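Local coordinates for epimerase family protein SDR39U1 (Homo sapiens, PDB 4B4O) that binds NADPH and is probably an NADP-dependent oxidoreductase of the short-chain dehydrogenase/reductase superfamily, its substrate not established, at residues A55-G60 and Q87-A92; K101-V106 and A143-D148. The protein carries 3 engineered substitutions. One frame throughout, in Å; residues are numbered along the deposited sequence.

Interaction 1 of 2, residues A55-G60 and Q87-A92; sequences AVNLAG and QLLAKA. With NDP (NADPH dihydro-nicotinamide-adenine-dinucleotide phosphate), chain I.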
loop_
_atom_site.group_PDB
_atom_site.type_symbol
_atom_site.label_atom_id
_atom_site.label_comp_id
_atom_site.label_asym_id
_atom_site.label_seq_id
_atom_site.Cartn_x
_atom_site.Cartn_y
_atom_site.Cartn_z
ATOM N N ALA A 55 9.607 9.659 9.692
ATOM C CA ALA A 55 10.013 8.403 9.064
ATOM C C ALA A 55 8.800 7.640 8.529
ATOM O O ALA A 55 7.705 7.710 9.097
ATOM C CB ALA A 55 10.810 7.552 10.049
ATOM N N VAL A 56 9.013 6.918 7.434
ATOM C CA VAL A 56 7.989 6.073 6.808
ATOM C C VAL A 56 8.617 4.727 6.475
ATOM O O VAL A 56 9.769 4.691 6.058
ATOM C CB VAL A 56 7.491 6.669 5.480
ATOM C CG1 VAL A 56 6.416 5.777 4.879
ATOM C CG2 VAL A 56 6.971 8.074 5.658
ATOM N N ASN A 57 7.880 3.632 6.643
ATOM C CA ASN A 57 8.328 2.349 6.101
ATOM C C ASN A 57 7.400 1.795 5.020
ATOM O O ASN A 57 6.187 1.669 5.222
ATOM C CB ASN A 57 8.517 1.289 7.179
ATOM C CG ASN A 57 9.378 0.137 6.695
ATOM O OD1 ASN A 57 10.181 0.283 5.799
ATOM N ND2 ASN A 57 9.210 -0.999 7.291
ATOM N N LEU A 58 8.010 1.455 3.884
ATOM C CA LEU A 58 7.332 0.828 2.754
ATOM C C LEU A 58 7.966 -0.517 2.403
ATOM O O LEU A 58 7.519 -1.201 1.465
ATOM C CB LEU A 58 7.394 1.749 1.535
ATOM C CG LEU A 58 6.852 3.164 1.702
ATOM C CD1 LEU A 58 7.149 3.954 0.446
ATOM C CD2 LEU A 58 5.380 3.172 2.020
ATOM N N ALA A 59 8.989 -0.918 3.149
ATOM C CA ALA A 59 9.793 -2.072 2.778
ATOM C C ALA A 59 8.968 -3.364 2.824
ATOM O O ALA A 59 8.240 -3.596 3.768
ATOM C CB ALA A 59 11.012 -2.184 3.689
ATOM N N GLY A 60 9.117 -4.207 1.804
ATOM C CA GLY A 60 8.471 -5.512 1.788
ATOM C C GLY A 60 8.754 -6.311 0.521
ATOM O O GLY A 60 8.720 -5.772 -0.582
ATOM N N GLN A 87 10.609 -3.232 12.574
ATOM C CA GLN A 87 11.088 -3.296 13.961
ATOM C C GLN A 87 12.392 -2.548 14.095
ATOM O O GLN A 87 12.638 -1.871 15.086
ATOM C CB GLN A 87 11.229 -4.761 14.384
ATOM C CG GLN A 87 11.748 -4.976 15.793
ATOM C CD GLN A 87 10.848 -5.905 16.627
ATOM O OE1 GLN A 87 11.306 -6.913 17.221
ATOM N NE2 GLN A 87 9.556 -5.560 16.687
ATOM N N LEU A 88 13.213 -2.637 13.058
ATOM C CA LEU A 88 14.532 -2.018 13.055
ATOM C C LEU A 88 14.398 -0.503 13.087
ATOM O O LEU A 88 15.150 0.186 13.774
ATOM C CB LEU A 88 15.302 -2.449 11.804
ATOM C CG LEU A 88 16.810 -2.736 11.900
ATOM C CD1 LEU A 88 17.295 -3.271 13.238
ATOM C CD2 LEU A 88 17.162 -3.722 10.772
ATOM N N LEU A 89 13.442 0.008 12.325
ATOM C CA LEU A 89 13.130 1.430 12.329
ATOM C C LEU A 89 12.532 1.865 13.659
ATOM O O LEU A 89 12.913 2.902 14.214
ATOM C CB LEU A 89 12.166 1.774 11.179
ATOM C CG LEU A 89 12.840 2.178 9.863
ATOM C CD1 LEU A 89 11.881 2.253 8.674
ATOM C CD2 LEU A 89 13.558 3.502 10.076
ATOM N N ALA A 90 11.594 1.074 14.168
ATOM C CA ALA A 90 10.957 1.345 15.461
ATOM C C ALA A 90 11.969 1.469 16.606
ATOM O O ALA A 90 11.963 2.443 17.341
ATOM C CB ALA A 90 9.941 0.258 15.769
ATOM N N LYS A 91 12.848 0.486 16.721
ATOM C CA LYS A 91 13.889 0.508 17.738
ATOM C C LYS A 91 14.847 1.683 17.556
ATOM O O LYS A 91 15.307 2.270 18.530
ATOM C CB LYS A 91 14.645 -0.821 17.778
ATOM C CG LYS A 91 13.784 -1.969 18.287
ATOM C CD LYS A 91 14.570 -3.272 18.422
ATOM C CE LYS A 91 13.711 -4.439 18.957
ATOM N NZ LYS A 91 14.521 -5.336 19.850
ATOM N N ALA A 92 15.133 2.037 16.307
ATOM C CA ALA A 92 16.027 3.160 16.010
ATOM C C ALA A 92 15.409 4.476 16.449
ATOM O O ALA A 92 16.098 5.332 17.011
ATOM C CB ALA A 92 16.375 3.193 14.533
HETATM P PA NDP I . 7.510 -2.360 -4.036
HETATM O O1A NDP I . 7.752 -3.883 -4.174
HETATM O O2A NDP I . 7.537 -1.451 -5.281
HETATM O O5B NDP I . 8.618 -1.643 -3.077
HETATM C C5B NDP I . 9.144 -2.435 -2.016
HETATM C C4B NDP I . 10.518 -1.914 -1.678
HETATM O O4B NDP I . 10.928 -2.570 -0.481
HETATM C C3B NDP I . 11.533 -2.231 -2.780
HETATM O O3B NDP I . 11.876 -1.077 -3.600
HETATM C C2B NDP I . 12.760 -2.718 -2.024
HETATM O O2B NDP I . 13.699 -1.675 -1.807
HETATM C C1B NDP I . 12.233 -3.095 -0.673
HETATM N N9A NDP I . 12.160 -4.558 -0.660
HETATM C C8A NDP I . 11.696 -5.452 -1.593
HETATM N N7A NDP I . 11.905 -6.752 -1.118
HETATM C C5A NDP I . 12.503 -6.650 0.099
HETATM C C6A NDP I . 12.988 -7.555 1.146
HETATM N N6A NDP I . 12.863 -8.894 1.035
HETATM N N1A NDP I . 13.553 -7.026 2.251
HETATM C C2A NDP I . 13.685 -5.673 2.372
HETATM N N3A NDP I . 13.241 -4.773 1.470
HETATM C C4A NDP I . 12.659 -5.212 0.377
HETATM O O3 NDP I . 6.100 -2.325 -3.241
HETATM P PN NDP I . 5.080 -1.078 -3.278
HETATM O O1N NDP I . 5.880 0.205 -3.436
HETATM O O2N NDP I . 3.999 -1.350 -4.281
HETATM O O5D NDP I . 4.397 -1.159 -1.782
HETATM C C5D NDP I . 5.301 -0.900 -0.684
HETATM C C4D NDP I . 4.759 -1.424 0.630
HETATM O O4D NDP I . 3.370 -1.120 0.611
HETATM C C3D NDP I . 4.854 -2.953 0.808
HETATM O O3D NDP I . 5.188 -3.286 2.193
HETATM C C2D NDP I . 3.471 -3.462 0.387
HETATM O O2D NDP I . 2.930 -4.590 1.085
HETATM C C1D NDP I . 2.589 -2.306 0.778
HETATM N N1N NDP I . 1.331 -2.240 0.012
HETATM C C2N NDP I . 1.330 -2.144 -1.325
HETATM C C3N NDP I . 0.148 -2.082 -2.028
HETATM C C7N NDP I . 0.203 -1.962 -3.507
HETATM O O7N NDP I . 1.265 -1.607 -4.014
HETATM N N7N NDP I . -0.864 -2.227 -4.255
HETATM C C4N NDP I . -1.169 -2.065 -1.332
HETATM C C5N NDP I . -1.054 -2.159 0.119
HETATM C C6N NDP I . 0.187 -2.236 0.724
HETATM P P2B NDP I . 15.313 -1.985 -2.016
HETATM O O1X NDP I . 15.756 -2.748 -0.785
HETATM O O2X NDP I . 15.461 -2.816 -3.326
HETATM O O3X NDP I . 15.774 -0.507 -2.046
#
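With chi1 at -162°, N57 carries its CG anti to the backbone N, which lays the amide group beside L89 of the neighbouring helix; L89 answers with a chi2 of 169° that extends CD1 toward the strand. The meeting is apolar although one partner is an amide: L89 CD1 lies 3.8 Å from N57 CB and equally near N57 CG, the two side chains crossing at a slant. A looser touch joins L89 CD1 to V56 O at 4.2 Å.

The polar atoms of N57 are spent elsewhere. Its OD1 accepts from A59 N at 3.1 Å with an N-H...O angle of 163°, an Asx turn in which the donor stands well above the carbonyl plane. Its ND2 is hydrogen-bonded to the hydroxyls of T85 and T86 on the helix. The buried amide is thus gripped at both ends, its rotation fixed, while W41 and L44 of helix 41-47 also pack on L89.

What the turn shapes is the loop after the strand, where the chain meets the cofactor. G60 N makes a weak bond of 3.3 Å to NDP O4B, and L58 and A59 belong to the NADP(+) site. The arrangement is that of a Rossmann fold, where a parallel strand, backed by a helix, ends in a loop lining the dinucleotide.

Interaction 2 of 2, residues K101-V106 and A143-D148; sequences KAWVLV and ARLPGD. With NDP (NADPH dihydro-nicotinamide-adenine-dinucleotide phosphate), chain I.
W103 and A143 share the one hydrogen bond of this contact, from the indole N-H to a backbone carbonyl. W103 NE1 lies 2.7 Å from A143 O, and the N-H...O angle is 162°. The donor sits in the carbonyl plane on a lone pair, and the oxygen in turn lies within 1° of the indole plane, so each flat group meets the other edgewise. With W103 CG anti to the backbone N (chi1 165°), the indole reaches away from its strand to the backbone carbonyl of A143, where the bond satisfies a buried N-H and fixes the turn of the ring.

The remaining contacts are apolar. The methyl of A143 rests against two strand side chains, 3.8 Å from W103 CZ2 and 3.6 Å from L105 CD2. Further along the loop, L145 CD1 approaches W103 CD1 to 3.7 Å, crossing the indole obliquely on the pyrrole side. L89 and I93 of helix 72-95 also pack on the indole, placing it between that helix and the loop. A phenylalanine in place of W103 has no indole N-H and a smaller ring, which would probably leave the carbonyl of A143 without this mate and open a gap beside L145.

Within these segments the cofactor is met at V106, whose CG1 comes 3.6 Å from NDP O4D. The segment 143-148 takes no part there and leads on to strand 151-161, the parallel neighbour of 102-108. The whole is a beta-alpha-beta crossover of the Rossmann fold, in which a strand residue holds the loop returning from the helix to the next strand.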
loop_
_atom_site.group_PDB
_atom_site.type_symbol
_atom_site.label_atom_id
_atom_site.label_comp_id
_atom_site.label_asym_id
_atom_site.label_seq_id
_atom_site.Cartn_x
_atom_site.Cartn_y
_atom_site.Cartn_z
ATOM N N LYS A 101 9.349 13.440 14.885
ATOM C CA LYS A 101 8.040 13.852 15.376
ATOM C C LYS A 101 6.895 12.994 14.802
ATOM O O LYS A 101 5.845 12.903 15.412
ATOM C CB LYS A 101 7.835 15.365 15.113
ATOM C CG LYS A 101 7.415 15.754 13.699
ATOM N N ALA A 102 7.109 12.363 13.641
ATOM C CA ALA A 102 6.093 11.466 13.044
ATOM C C ALA A 102 6.677 10.147 12.509
ATOM O O ALA A 102 7.848 10.071 12.121
ATOM C CB ALA A 102 5.291 12.173 11.966
ATOM N N TRP A 103 5.843 9.102 12.523
ATOM C CA TRP A 103 6.219 7.716 12.119
ATOM C C TRP A 103 5.040 7.030 11.480
ATOM O O TRP A 103 4.021 6.806 12.121
ATOM C CB TRP A 103 6.690 6.945 13.345
ATOM C CG TRP A 103 6.816 5.426 13.286
ATOM C CD1 TRP A 103 6.368 4.527 14.231
ATOM C CD2 TRP A 103 7.527 4.588 12.307
ATOM N NE1 TRP A 103 6.711 3.243 13.907
ATOM C CE2 TRP A 103 7.402 3.205 12.779
ATOM C CE3 TRP A 103 8.212 4.828 11.131
ATOM C CZ2 TRP A 103 7.930 2.133 12.079
ATOM C CZ3 TRP A 103 8.751 3.736 10.439
ATOM C CH2 TRP A 103 8.599 2.421 10.897
ATOM N N VAL A 104 5.162 6.733 10.195
ATOM C CA VAL A 104 4.034 6.290 9.398
ATOM C C VAL A 104 4.328 4.969 8.722
ATOM O O VAL A 104 5.361 4.829 8.080
ATOM C CB VAL A 104 3.719 7.329 8.330
ATOM C CG1 VAL A 104 2.473 6.913 7.555
ATOM C CG2 VAL A 104 3.595 8.699 8.995
ATOM N N LEU A 105 3.417 4.007 8.868
ATOM C CA LEU A 105 3.558 2.683 8.247
ATOM C C LEU A 105 2.460 2.458 7.247
ATOM O O LEU A 105 1.333 2.931 7.431
ATOM C CB LEU A 105 3.470 1.588 9.308
ATOM C CG LEU A 105 3.718 0.171 8.798
ATOM C CD1 LEU A 105 5.085 0.064 8.128
ATOM C CD2 LEU A 105 3.632 -0.803 9.957
ATOM N N VAL A 106 2.799 1.777 6.156
ATOM C CA VAL A 106 1.794 1.354 5.182
ATOM C C VAL A 106 1.575 -0.122 5.381
ATOM O O VAL A 106 2.522 -0.908 5.348
ATOM C CB VAL A 106 2.208 1.619 3.709
ATOM C CG1 VAL A 106 1.301 0.870 2.746
ATOM C CG2 VAL A 106 2.179 3.104 3.378
ATOM N N ALA A 143 5.559 -1.946 14.443
ATOM C CA ALA A 143 5.759 -0.509 14.335
ATOM C C ALA A 143 5.460 0.241 15.628
ATOM O O ALA A 143 5.834 1.406 15.755
ATOM C CB ALA A 143 4.896 0.055 13.205
ATOM N N ARG A 144 4.745 -0.386 16.560
ATOM C CA ARG A 144 4.109 0.370 17.645
ATOM C C ARG A 144 5.132 0.861 18.666
ATOM O O ARG A 144 5.814 0.079 19.283
ATOM C CB ARG A 144 3.028 -0.472 18.337
ATOM C CG ARG A 144 2.246 0.138 19.549
ATOM C CD ARG A 144 0.890 -0.521 19.575
ATOM N NE ARG A 144 0.064 -0.253 18.389
ATOM C CZ ARG A 144 -0.549 -1.151 17.595
ATOM N NH1 ARG A 144 -0.510 -2.461 17.831
ATOM N NH2 ARG A 144 -1.229 -0.709 16.525
ATOM N N LEU A 145 5.213 2.171 18.817
ATOM C CA LEU A 145 6.078 2.811 19.792
ATOM C C LEU A 145 5.286 3.026 21.069
ATOM O O LEU A 145 4.108 3.364 21.017
ATOM C CB LEU A 145 6.548 4.178 19.299
ATOM C CG LEU A 145 7.245 4.307 17.931
ATOM C CD1 LEU A 145 7.458 5.770 17.544
ATOM C CD2 LEU A 145 8.573 3.553 17.971
ATOM N N PRO A 146 5.920 2.794 22.227
ATOM C CA PRO A 146 5.278 3.252 23.438
ATOM C C PRO A 146 5.509 4.748 23.517
ATOM O O PRO A 146 6.469 5.265 22.916
ATOM C CB PRO A 146 6.062 2.508 24.563
ATOM C CG PRO A 146 7.449 2.340 24.005
ATOM C CD PRO A 146 7.280 2.259 22.483
ATOM N N GLY A 147 4.713 5.437 24.327
ATOM C CA GLY A 147 5.024 6.830 24.607
ATOM C C GLY A 147 4.474 7.686 23.506
ATOM O O GLY A 147 4.118 7.186 22.434
ATOM N N ASP A 148 4.462 8.988 23.776
ATOM C CA ASP A 148 3.792 9.956 22.923
ATOM C C ASP A 148 4.775 10.920 22.239
ATOM O O ASP A 148 4.336 11.834 21.534
ATOM C CB ASP A 148 2.779 10.734 23.788
ATOM C CG ASP A 148 1.439 10.953 23.088
ATOM O OD1 ASP A 148 1.137 10.241 22.076
ATOM O OD2 ASP A 148 0.694 11.839 23.581
HETATM P PA NDP I . 7.510 -2.360 -4.036
HETATM O O1A NDP I . 7.752 -3.883 -4.174
HETATM O O2A NDP I . 7.537 -1.451 -5.281
HETATM O O5B NDP I . 8.618 -1.643 -3.077
HETATM C C5B NDP I . 9.144 -2.435 -2.016
HETATM C C4B NDP I . 10.518 -1.914 -1.678
HETATM O O4B NDP I . 10.928 -2.570 -0.481
HETATM C C3B NDP I . 11.533 -2.231 -2.780
HETATM O O3B NDP I . 11.876 -1.077 -3.600
HETATM C C2B NDP I . 12.760 -2.718 -2.024
HETATM O O2B NDP I . 13.699 -1.675 -1.807
HETATM C C1B NDP I . 12.233 -3.095 -0.673
HETATM N N9A NDP I . 12.160 -4.558 -0.660
HETATM C C8A NDP I . 11.696 -5.452 -1.593
HETATM N N7A NDP I . 11.905 -6.752 -1.118
HETATM C C5A NDP I . 12.503 -6.650 0.099
HETATM C C6A NDP I . 12.988 -7.555 1.146
HETATM N N6A NDP I . 12.863 -8.894 1.035
HETATM N N1A NDP I . 13.553 -7.026 2.251
HETATM C C2A NDP I . 13.685 -5.673 2.372
HETATM N N3A NDP I . 13.241 -4.773 1.470
HETATM C C4A NDP I . 12.659 -5.212 0.377
HETATM O O3 NDP I . 6.100 -2.325 -3.241
HETATM P PN NDP I . 5.080 -1.078 -3.278
HETATM O O1N NDP I . 5.880 0.205 -3.436
HETATM O O2N NDP I . 3.999 -1.350 -4.281
HETATM O O5D NDP I . 4.397 -1.159 -1.782
HETATM C C5D NDP I . 5.301 -0.900 -0.684
HETATM C C4D NDP I . 4.759 -1.424 0.630
HETATM O O4D NDP I . 3.370 -1.120 0.611
HETATM C C3D NDP I . 4.854 -2.953 0.808
HETATM O O3D NDP I . 5.188 -3.286 2.193
HETATM C C2D NDP I . 3.471 -3.462 0.387
HETATM O O2D NDP I . 2.930 -4.590 1.085
HETATM C C1D NDP I . 2.589 -2.306 0.778
HETATM N N1N NDP I . 1.331 -2.240 0.012
HETATM C C2N NDP I . 1.330 -2.144 -1.325
HETATM C C3N NDP I . 0.148 -2.082 -2.028
HETATM C C7N NDP I . 0.203 -1.962 -3.507
HETATM O O7N NDP I . 1.265 -1.607 -4.014
HETATM N N7N NDP I . -0.864 -2.227 -4.255
HETATM C C4N NDP I . -1.169 -2.065 -1.332
HETATM C C5N NDP I . -1.054 -2.159 0.119
HETATM C C6N NDP I . 0.187 -2.236 0.724
HETATM P P2B NDP I . 15.313 -1.985 -2.016
HETATM O O1X NDP I . 15.756 -2.748 -0.785
HETATM O O2X NDP I . 15.461 -2.816 -3.326
HETATM O O3X NDP I . 15.774 -0.507 -2.046
#

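How the interactions relate
From the N terminus, strand 54-57 comes first; the chain then runs through helix 72-95, and interaction 1 closes that excursion by setting the helix against the strand it followed. The helix leads into strand 102-108, where interaction 2 opens; it closes a second, longer excursion after helix 131-143. The two are in series, neither nested nor crossed, with centres about 9 Å apart. They are joined side by side in the parallel sheet: A55 O and V104 N, 2.9 Å apart, probably form a hydrogen bond, and L58 packs on V106. Successive crossover units are thereby tied to one sheet, and in each, the first segment meets NADPH toward the C-terminal side of the sheet.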